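Local atomic coordinates of phenylacetaldehyde dehydrogenase (Burkholderia cenocepacia, PDB entry 4O5H), a protein that probably oxidises phenylacetaldehyde to phenylacetic acid with NAD+ as the electron acceptor, as a member of the aldehyde dehydrogenase family. Residues Ala18-Thr23 against Asn108-Ala113; Lys31-Gly36 against Arg61-Asp66; Ala73-Arg78 against Asp251-Lys256; Leu99-Leu104 against Glu222-Ala227. One frame throughout, in Å; residues are numbered along the deposited sequence.

Contact 1: residues Ala18-Thr23 against Asn108-Ala113; sequences ALLDAT and NARELA
Leu20 CD1 lies against the first turn of helix 109-120, 3.5 Å from CG of Arg110 and 3.6 Å from the backbone N of Glu111. Leu20 holds the N-cap position of helix 21-28, whose start forms the other side of the contact. The Leu20 and Arg110 side chains cross at a slant, and the bend at chi2 of Arg110 (62°) turns the chain aside beyond CG, where NE forms a salt bridge with Glu114 and NH1 bonds to Gln128. The Glu111 chain lies alongside Thr23, pointing the opposite way, with CG 3.6 Å from Thr23 OG1. This contact with CG is packing; the hydroxyl's hydrogen bond goes to Glu114. With CG anti to the backbone N (chi1 178°) and the chain extended beyond it, Glu111 carries its carboxylate to Ala22, whose CB sits 3.6 Å from OE1. No direct hydrogen bond spans the segments; a water donates to both Ala22 O, at 3.0 Å, and Glu111 OE2. OE2 also forms a salt bridge with Arg219, linking the pair to helix 215-227. Beyond Glu111, Leu112 packs on Arg219 of that helix and on Val132 of helix 124-145, while Phe26 of helix 21-28 touches Glu111.

Contact 2: residues Lys31-Gly36 against Arg61-Asp66; sequences KQMLIG and RVPEAD
Apolar packing centres on Met33, which lies antiparallel alongside the Pro63 ring. Met33 CG lies 3.8 Å from Pro63 CB, and the turn at chi3 (-77°) folds the methyl back so that CE also meets Pro63 CB, at 3.9 Å. The sulfur reaches further along the segment, with SD 3.8 Å from Ala65 CB. At the other end the direct packing of Lys31 is made by CB and CG, with CB 4.0 Å from Val62 CG1.

A van der Waals contact with the backbone adds to this, Lys31 CG lying 3.2 Å from the carbonyl O of Arg61. Bends at chi2 and chi4 then lead the ammonium away to the carbonyl oxygens of Lys29 and Leu27, with Phe26 as a cation-pi partner.

No direct hydrogen bond joins the segments, whose touching parts run 16° apart; waters make the polar link. One accepts from Lys31 N at 2.7 Å and donates to Arg61 O at 2.8 Å; another accepts from both Lys31 NZ and Arg61 N. A third donates to Lys31 O and, weakly, to Arg61 O.

Each strand has its own antiparallel partner, in a two-stranded hairpin: 33-35 pairs with 38-40, and 57-63 with 47-52. Val62 also packs on Leu215 and Leu218 of helix 215-227, and Thr238 bonds to the backbone of Pro63 and Ala65.

Contact 3: residues Ala73-Arg78 against Asp251-Lys256; sequences AVAAAR and DPRIDK
Asp251 OD1, which lies 3.7 Å from Val74 CG1, is gripped by two donors of Arg253. Its anti lone pair takes the backbone N of Arg253, closing an Asx turn at the head of the type I beta turn from Asp251 to Ile254, and its syn lone pair takes Arg253 NE at 3.0 Å. Arg253 NH2 reaches the syn lone pair of Asp251 OD2 at 2.9 Å, so the guanidinium holds the carboxylate side-on through two nearly straight bonds, both in its plane. This pairing fixes the rotation of the arginine and lays one of its faces over helix 67-82: Val74 CG1 sits over that face, 3.7 Å from NE, while Ala75 CB approaches NH1. Val74 CG2 meets Ile254 CG2 at 4.1 Å, the two side chains crossing at about a right angle.

Arg78 answers from the next turn of the helix. Bent at chi2 and chi3, it places NH1 between two acceptors near its own plane, the carbonyl O of Arg253 at 2.9 Å and OD2 of Asp255, in a salt bridge. Arg78 NH2 also forms a salt bridge with Asp82, and Asp255 OD2 accepts from Val177 N. The arrangement joins the helix to the loop at the start of strand 256-260, which lies between strands 166-181 and 279-283 of the large mixed sheet. Asp255 OD2 receives NH1 on its syn side, 27° out of the carboxylate plane, and a water joins that same oxygen to Arg78 NH2.

Contact 4: residues Leu99-Leu104 against Glu222-Ala227; sequences LVLADL and ELIQAA. With EDO (1,2-ethanediol), chain H.
Leu104 CD1 settles against helix 215-227, 3.6 Å from the carbonyl O of Leu223 and 3.9 Å from CB of Ala227. Ala226 CB flanks the same methyl at 4.1 Å. One turn back, Leu101 divides its two branches: CG lies anti to the backbone N (chi1 177°), and chi2 (58°) then turns CD1 to CB of Leu223 and CD2 to CG1 of Ile224, the latter at 3.8 Å. The side chains of Leu101 and Ile224 cross at a slant. Val100 CG1 comes in at the end of the contact, 3.9 Å from Ala227 CB.

The axes of the segments 99-104 and 222-227 approach to 8.9 Å, with their N-to-C directions 133° apart, and the small Ala227 brings its CA within 5.3 Å of the CA of Leu101. Behind this layer, Phe229 touches both Leu101 and Ile224, and Phe139 of helix 124-145 touches Leu101. Asp103 points elsewhere, forming a salt bridge with Arg140 and taking O1 of an ethanediol, probably from the crystallisation liquor, on OD2.

No hydrogen bond spans the two segments: helices 91-107 and 215-227 meet here through van der Waals contact of aliphatic side chains, without directional bonds.

In the fold
From the N terminus, contact 1 opens first, on helix 21-28, and its loop closes at helix 109-120. Contact 2 opens and closes wholly within that loop, bringing 31-36 to the end of strand 57-63. Helix 67-82 follows and opens contact 3, whose loop closes only at 251-256; it therefore crosses contact 1 and encloses contact 4. Contact 4 joins helix 91-107 to helix 215-227 and likewise crosses contact 1. Leu223 packs against Asn108 and Leu112, coupling contacts 1 and 4, while Gly36 and Ile35 rest on Ala76 and Ala73 to couple contacts 2 and 3. Leu34 meets Gln225 between contacts 2 and 4.

Contact 1: residues Ala18-Thr23 against Asn108-Ala113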
# COMPACT_ATOMS: atom_id res chain seq x y z
N ALA A 18 38.16 -24.97 -4.84
CA ALA A 18 39.02 -23.78 -4.83
C ALA A 18 38.16 -22.53 -4.73
O ALA A 18 37.04 -22.50 -5.20
CB ALA A 18 39.88 -23.73 -6.08
N LEU A 19 38.71 -21.50 -4.13
CA LEU A 19 38.04 -20.23 -4.02
C LEU A 19 38.94 -19.19 -4.64
O LEU A 19 40.15 -19.33 -4.59
CB LEU A 19 37.84 -19.86 -2.56
CG LEU A 19 36.87 -20.69 -1.75
CD1 LEU A 19 36.86 -20.19 -0.33
CD2 LEU A 19 35.48 -20.61 -2.34
N LEU A 20 38.34 -18.13 -5.17
CA LEU A 20 39.13 -17.02 -5.65
C LEU A 20 39.92 -16.45 -4.49
O LEU A 20 39.45 -16.41 -3.34
CB LEU A 20 38.25 -15.92 -6.28
CG LEU A 20 37.53 -16.28 -7.58
CD1 LEU A 20 36.66 -15.12 -7.98
CD2 LEU A 20 38.51 -16.59 -8.69
N ASP A 21 41.09 -15.92 -4.81
CA ASP A 21 41.85 -15.13 -3.84
C ASP A 21 41.01 -14.01 -3.23
O ASP A 21 41.08 -13.76 -2.01
CB ASP A 21 43.10 -14.54 -4.49
CG ASP A 21 44.16 -15.58 -4.80
OD1 ASP A 21 44.07 -16.75 -4.35
OD2 ASP A 21 45.14 -15.19 -5.50
N ALA A 22 40.21 -13.32 -4.05
CA ALA A 22 39.41 -12.20 -3.55
C ALA A 22 38.42 -12.68 -2.48
O ALA A 22 38.19 -11.98 -1.49
CB ALA A 22 38.68 -11.47 -4.68
N THR A 23 37.81 -13.83 -2.73
CA THR A 23 36.83 -14.42 -1.85
C THR A 23 37.48 -14.73 -0.52
O THR A 23 36.96 -14.39 0.54
CB THR A 23 36.25 -15.72 -2.45
OG1 THR A 23 35.68 -15.47 -3.75
CG2 THR A 23 35.17 -16.29 -1.53
N ASN A 108 32.68 -8.53 -10.77
CA ASN A 108 33.05 -9.30 -9.60
C ASN A 108 32.06 -10.43 -9.33
O ASN A 108 31.86 -10.83 -8.19
CB ASN A 108 33.14 -8.36 -8.39
CG ASN A 108 34.27 -7.34 -8.53
OD1 ASN A 108 35.42 -7.67 -8.32
ND2 ASN A 108 33.93 -6.12 -8.93
N ALA A 109 31.47 -10.95 -10.39
CA ALA A 109 30.38 -11.90 -10.30
C ALA A 109 30.78 -13.25 -9.68
O ALA A 109 30.05 -13.79 -8.86
CB ALA A 109 29.77 -12.11 -11.68
N ARG A 110 31.93 -13.79 -10.04
CA ARG A 110 32.33 -15.10 -9.45
C ARG A 110 32.56 -15.00 -7.95
O ARG A 110 32.09 -15.83 -7.19
CB ARG A 110 33.59 -15.64 -10.11
CG ARG A 110 34.06 -16.94 -9.53
CD ARG A 110 33.04 -18.08 -9.69
NE ARG A 110 33.47 -19.27 -8.96
CZ ARG A 110 32.96 -20.48 -9.13
NH1 ARG A 110 31.98 -20.67 -9.97
NH2 ARG A 110 33.45 -21.51 -8.46
N GLU A 111 33.25 -13.93 -7.51
CA GLU A 111 33.46 -13.73 -6.09
C GLU A 111 32.13 -13.61 -5.33
O GLU A 111 31.92 -14.22 -4.30
CB GLU A 111 34.27 -12.45 -5.85
CG GLU A 111 34.47 -12.16 -4.38
CD GLU A 111 35.06 -10.78 -4.13
OE1 GLU A 111 35.36 -10.05 -5.11
OE2 GLU A 111 35.15 -10.43 -2.94
N LEU A 112 31.22 -12.80 -5.86
CA LEU A 112 29.90 -12.67 -5.23
C LEU A 112 29.16 -13.97 -5.17
O LEU A 112 28.51 -14.27 -4.16
CB LEU A 112 29.06 -11.62 -5.98
CG LEU A 112 29.51 -10.15 -5.74
CD1 LEU A 112 28.89 -9.21 -6.76
CD2 LEU A 112 29.14 -9.73 -4.35
N ALA A 113 29.28 -14.78 -6.21
CA ALA A 113 28.64 -16.10 -6.24
C ALA A 113 29.23 -17.04 -5.21
O ALA A 113 28.51 -17.75 -4.53
CB ALA A 113 28.75 -16.73 -7.61
O HOH W 1 37.21 -9.21 -2.07

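Contact 2: residues Lys31-Gly36 against Arg61-Asp66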
# COMPACT_ATOMS: atom_id res chain seq x y z
N LYS A 31 34.84 -7.67 9.48
CA LYS A 31 33.62 -7.18 8.81
C LYS A 31 33.02 -6.10 9.66
O LYS A 31 32.94 -6.24 10.88
CB LYS A 31 32.53 -8.27 8.67
CG LYS A 31 33.00 -9.61 8.12
CD LYS A 31 33.43 -9.55 6.67
CE LYS A 31 33.84 -10.95 6.28
NZ LYS A 31 35.00 -11.51 7.04
N GLN A 32 32.48 -5.09 9.00
CA GLN A 32 31.80 -3.99 9.66
C GLN A 32 30.50 -3.61 8.94
O GLN A 32 30.31 -3.96 7.78
CB GLN A 32 32.74 -2.80 9.70
CG GLN A 32 33.98 -3.07 10.51
CD GLN A 32 34.80 -1.86 10.66
OE1 GLN A 32 35.33 -1.33 9.68
NE2 GLN A 32 34.91 -1.37 11.90
N MET A 33 29.65 -2.88 9.64
CA MET A 33 28.44 -2.28 9.04
C MET A 33 28.81 -1.00 8.29
O MET A 33 29.80 -0.37 8.61
CB MET A 33 27.44 -1.89 10.13
CG MET A 33 26.95 -3.06 10.90
SD MET A 33 25.75 -2.62 12.14
CE MET A 33 26.72 -1.90 13.47
N LEU A 34 27.95 -0.59 7.38
CA LEU A 34 28.12 0.69 6.68
C LEU A 34 27.10 1.69 7.21
O LEU A 34 25.89 1.54 6.95
CB LEU A 34 27.94 0.48 5.18
CG LEU A 34 28.00 1.76 4.32
CD1 LEU A 34 29.33 2.44 4.50
CD2 LEU A 34 27.77 1.44 2.87
N ILE A 35 27.56 2.64 8.00
CA ILE A 35 26.68 3.59 8.65
C ILE A 35 27.14 5.00 8.30
O ILE A 35 28.17 5.48 8.80
CB ILE A 35 26.64 3.37 10.17
CG1 ILE A 35 26.09 1.98 10.42
CG2 ILE A 35 25.78 4.43 10.88
CD1 ILE A 35 26.03 1.56 11.86
N GLY A 36 26.40 5.64 7.41
CA GLY A 36 26.81 6.93 6.91
C GLY A 36 28.16 6.83 6.21
O GLY A 36 28.39 5.92 5.42
N ARG A 61 32.47 -13.43 11.08
CA ARG A 61 31.66 -12.79 12.09
C ARG A 61 31.29 -11.39 11.64
O ARG A 61 32.08 -10.70 11.03
CB ARG A 61 32.43 -12.72 13.39
CG ARG A 61 32.94 -14.07 13.87
CD ARG A 61 33.82 -13.92 15.08
NE ARG A 61 33.03 -13.67 16.27
CZ ARG A 61 33.55 -13.31 17.46
NH1 ARG A 61 34.88 -13.15 17.62
NH2 ARG A 61 32.73 -13.10 18.50
N VAL A 62 30.07 -10.97 11.94
CA VAL A 62 29.62 -9.61 11.58
C VAL A 62 29.06 -8.91 12.82
O VAL A 62 28.71 -9.59 13.80
CB VAL A 62 28.58 -9.62 10.44
CG1 VAL A 62 29.16 -10.30 9.21
CG2 VAL A 62 27.28 -10.25 10.89
N PRO A 63 28.94 -7.57 12.78
CA PRO A 63 28.34 -6.91 13.91
C PRO A 63 26.91 -7.34 14.19
O PRO A 63 26.13 -7.58 13.27
CB PRO A 63 28.39 -5.43 13.54
CG PRO A 63 29.58 -5.35 12.62
CD PRO A 63 29.42 -6.60 11.79
N GLU A 64 26.60 -7.38 15.49
CA GLU A 64 25.25 -7.59 15.97
C GLU A 64 24.66 -6.24 16.45
O GLU A 64 24.83 -5.84 17.61
CB GLU A 64 25.27 -8.59 17.12
CG GLU A 64 23.86 -8.95 17.56
CD GLU A 64 23.75 -9.31 19.02
OE1 GLU A 64 24.61 -9.98 19.60
OE2 GLU A 64 22.75 -8.91 19.57
N ALA A 65 23.95 -5.56 15.56
CA ALA A 65 23.44 -4.20 15.81
C ALA A 65 22.28 -4.22 16.77
O ALA A 65 21.50 -5.15 16.75
CB ALA A 65 22.99 -3.56 14.53
N ASP A 66 22.20 -3.22 17.62
CA ASP A 66 20.99 -2.99 18.41
C ASP A 66 20.30 -1.71 17.91
O ASP A 66 20.68 -1.15 16.86
CB ASP A 66 21.26 -3.05 19.94
CG ASP A 66 22.07 -1.85 20.49
OD1 ASP A 66 22.25 -0.84 19.82
OD2 ASP A 66 22.55 -1.92 21.63
O HOH W 2 35.01 -12.24 9.72
O HOH W 3 32.15 -7.95 13.07
O HOH W 4 34.64 -9.71 11.31

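Contact 3: residues Ala73-Arg78 against Asp251-Lys256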
# COMPACT_ATOMS: atom_id res chain seq x y z
N ALA A 73 22.05 4.70 11.69
CA ALA A 73 21.89 4.48 10.25
C ALA A 73 20.73 5.28 9.65
O ALA A 73 20.84 5.84 8.56
CB ALA A 73 21.71 2.99 9.95
N VAL A 74 19.61 5.30 10.37
CA VAL A 74 18.45 6.07 9.96
C VAL A 74 18.79 7.55 9.96
O VAL A 74 18.44 8.22 9.01
CB VAL A 74 17.24 5.74 10.85
CG1 VAL A 74 16.09 6.69 10.58
CG2 VAL A 74 16.78 4.27 10.59
N ALA A 75 19.51 8.01 10.98
CA ALA A 75 19.93 9.42 11.04
C ALA A 75 20.78 9.77 9.81
O ALA A 75 20.56 10.82 9.22
CB ALA A 75 20.67 9.73 12.32
N ALA A 76 21.67 8.87 9.39
CA ALA A 76 22.51 9.10 8.23
C ALA A 76 21.69 9.16 6.94
O ALA A 76 21.92 10.01 6.09
CB ALA A 76 23.61 8.05 8.13
N ALA A 77 20.76 8.21 6.79
CA ALA A 77 19.92 8.17 5.61
C ALA A 77 19.04 9.41 5.52
O ALA A 77 18.88 9.96 4.43
CB ALA A 77 19.06 6.90 5.59
N ARG A 78 18.51 9.84 6.64
CA ARG A 78 17.78 11.11 6.71
C ARG A 78 18.61 12.26 6.25
O ARG A 78 18.17 13.07 5.45
CB ARG A 78 17.30 11.40 8.15
CG ARG A 78 15.95 10.79 8.47
CD ARG A 78 14.81 11.78 8.38
NE ARG A 78 14.56 12.31 7.04
CZ ARG A 78 13.58 11.92 6.22
NH1 ARG A 78 12.73 10.92 6.52
NH2 ARG A 78 13.45 12.52 5.05
N ASP A 251 11.02 2.95 13.55
CA ASP A 251 11.63 4.25 13.56
C ASP A 251 10.71 5.23 12.84
O ASP A 251 10.38 5.00 11.69
CB ASP A 251 13.02 4.23 12.93
CG ASP A 251 13.85 5.44 13.30
OD1 ASP A 251 13.39 6.57 13.10
OD2 ASP A 251 15.00 5.27 13.79
N PRO A 252 10.30 6.34 13.50
CA PRO A 252 9.36 7.23 12.82
C PRO A 252 10.02 8.06 11.76
O PRO A 252 9.35 8.78 11.05
CB PRO A 252 8.80 8.10 13.96
CG PRO A 252 9.89 8.07 15.03
CD PRO A 252 10.46 6.67 14.93
N ARG A 253 11.34 7.99 11.64
CA ARG A 253 12.06 8.80 10.64
C ARG A 253 12.26 8.12 9.30
O ARG A 253 12.78 8.75 8.37
CB ARG A 253 13.41 9.30 11.18
CG ARG A 253 13.31 10.07 12.48
CD ARG A 253 14.67 10.20 13.13
NE ARG A 253 15.22 8.86 13.46
CZ ARG A 253 16.47 8.65 13.89
NH1 ARG A 253 17.35 9.67 14.01
NH2 ARG A 253 16.89 7.42 14.18
N ILE A 254 11.88 6.84 9.18
CA ILE A 254 11.73 6.25 7.86
C ILE A 254 10.37 6.64 7.28
O ILE A 254 9.43 6.95 8.02
CB ILE A 254 11.96 4.73 7.83
CG1 ILE A 254 10.88 3.95 8.58
CG2 ILE A 254 13.31 4.39 8.38
CD1 ILE A 254 10.85 2.48 8.22
N ASP A 255 10.27 6.66 5.97
CA ASP A 255 9.03 7.00 5.26
C ASP A 255 8.34 5.76 4.65
O ASP A 255 7.13 5.74 4.46
CB ASP A 255 9.39 7.99 4.17
CG ASP A 255 9.97 9.26 4.75
OD1 ASP A 255 9.29 9.88 5.61
OD2 ASP A 255 11.12 9.60 4.43
N LYS A 256 9.13 4.73 4.41
CA LYS A 256 8.60 3.52 3.86
C LYS A 256 9.35 2.31 4.38
O LYS A 256 10.56 2.36 4.55
CB LYS A 256 8.70 3.53 2.35
CG LYS A 256 8.11 2.27 1.73
CD LYS A 256 8.07 2.30 0.22
CE LYS A 256 7.32 1.05 -0.35
NZ LYS A 256 5.89 1.40 -0.71
O HOH W 5 11.07 12.46 3.47

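Contact 4: residues Leu99-Leu104 against Glu222-Ala227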
# COMPACT_ATOMS: atom_id res chain seq x y z
N LEU A 99 24.42 2.60 -13.23
CA LEU A 99 25.01 1.82 -14.33
C LEU A 99 26.42 1.33 -14.01
O LEU A 99 26.80 0.19 -14.33
CB LEU A 99 25.02 2.63 -15.64
CG LEU A 99 23.66 2.94 -16.22
CD1 LEU A 99 23.77 3.94 -17.37
CD2 LEU A 99 22.98 1.66 -16.70
N VAL A 100 27.19 2.19 -13.37
CA VAL A 100 28.52 1.83 -12.88
C VAL A 100 28.41 0.67 -11.89
O VAL A 100 29.18 -0.27 -11.95
CB VAL A 100 29.22 3.05 -12.21
CG1 VAL A 100 30.50 2.62 -11.50
CG2 VAL A 100 29.56 4.10 -13.27
N LEU A 101 27.46 0.74 -10.98
CA LEU A 101 27.29 -0.32 -10.01
C LEU A 101 26.93 -1.65 -10.66
O LEU A 101 27.50 -2.69 -10.29
CB LEU A 101 26.24 0.08 -8.97
CG LEU A 101 25.87 -0.95 -7.90
CD1 LEU A 101 27.12 -1.35 -7.10
CD2 LEU A 101 24.80 -0.37 -7.00
N ALA A 102 26.05 -1.63 -11.66
CA ALA A 102 25.73 -2.86 -12.36
C ALA A 102 26.97 -3.50 -13.02
O ALA A 102 27.15 -4.71 -12.96
CB ALA A 102 24.65 -2.62 -13.41
N ASP A 103 27.81 -2.68 -13.65
CA ASP A 103 29.07 -3.19 -14.21
C ASP A 103 30.01 -3.77 -13.14
O ASP A 103 30.63 -4.80 -13.36
CB ASP A 103 29.79 -2.09 -14.96
CG ASP A 103 29.17 -1.77 -16.31
OD1 ASP A 103 28.45 -2.63 -16.88
OD2 ASP A 103 29.47 -0.65 -16.83
N LEU A 104 30.12 -3.09 -11.99
CA LEU A 104 30.97 -3.58 -10.92
C LEU A 104 30.49 -4.93 -10.39
O LEU A 104 31.31 -5.77 -10.07
CB LEU A 104 31.04 -2.56 -9.77
CG LEU A 104 31.84 -1.28 -10.02
CD1 LEU A 104 31.64 -0.31 -8.88
CD2 LEU A 104 33.33 -1.57 -10.15
N GLU A 222 30.55 -2.32 -0.33
CA GLU A 222 31.85 -1.94 -0.89
C GLU A 222 31.70 -1.48 -2.35
O GLU A 222 32.29 -0.46 -2.75
CB GLU A 222 32.84 -3.09 -0.79
CG GLU A 222 33.10 -3.54 0.66
CD GLU A 222 34.17 -4.61 0.75
OE1 GLU A 222 34.72 -5.02 -0.28
OE2 GLU A 222 34.47 -5.06 1.88
N LEU A 223 30.92 -2.23 -3.14
CA LEU A 223 30.76 -1.89 -4.55
C LEU A 223 29.97 -0.56 -4.71
O LEU A 223 30.23 0.22 -5.61
CB LEU A 223 30.06 -3.06 -5.31
CG LEU A 223 30.82 -4.41 -5.29
CD1 LEU A 223 30.05 -5.46 -6.07
CD2 LEU A 223 32.22 -4.30 -5.85
N ILE A 224 29.02 -0.33 -3.81
CA ILE A 224 28.23 0.89 -3.82
C ILE A 224 29.14 2.10 -3.55
O ILE A 224 29.07 3.11 -4.29
CB ILE A 224 27.08 0.81 -2.81
CG1 ILE A 224 25.98 -0.12 -3.35
CG2 ILE A 224 26.51 2.18 -2.48
CD1 ILE A 224 24.91 -0.50 -2.34
N GLN A 225 30.07 1.96 -2.59
CA GLN A 225 31.03 3.03 -2.36
C GLN A 225 31.90 3.18 -3.57
O GLN A 225 32.18 4.30 -4.00
CB GLN A 225 31.93 2.76 -1.15
CG GLN A 225 31.22 2.75 0.15
CD GLN A 225 32.19 2.94 1.32
OE1 GLN A 225 33.28 2.33 1.37
NE2 GLN A 225 31.81 3.80 2.25
N ALA A 226 32.34 2.06 -4.14
CA ALA A 226 33.26 2.15 -5.29
C ALA A 226 32.58 2.81 -6.49
O ALA A 226 33.24 3.45 -7.31
CB ALA A 226 33.79 0.78 -5.62
N ALA A 227 31.26 2.65 -6.60
CA ALA A 227 30.50 3.23 -7.70
C ALA A 227 30.34 4.75 -7.57
O ALA A 227 30.15 5.42 -8.55
CB ALA A 227 29.14 2.56 -7.87
C1 EDO H . 27.99 -0.92 -19.97
O1 EDO H . 27.45 -0.16 -18.86
C2 EDO H . 27.32 -2.29 -20.17
O2 EDO H . 28.20 -3.45 -20.00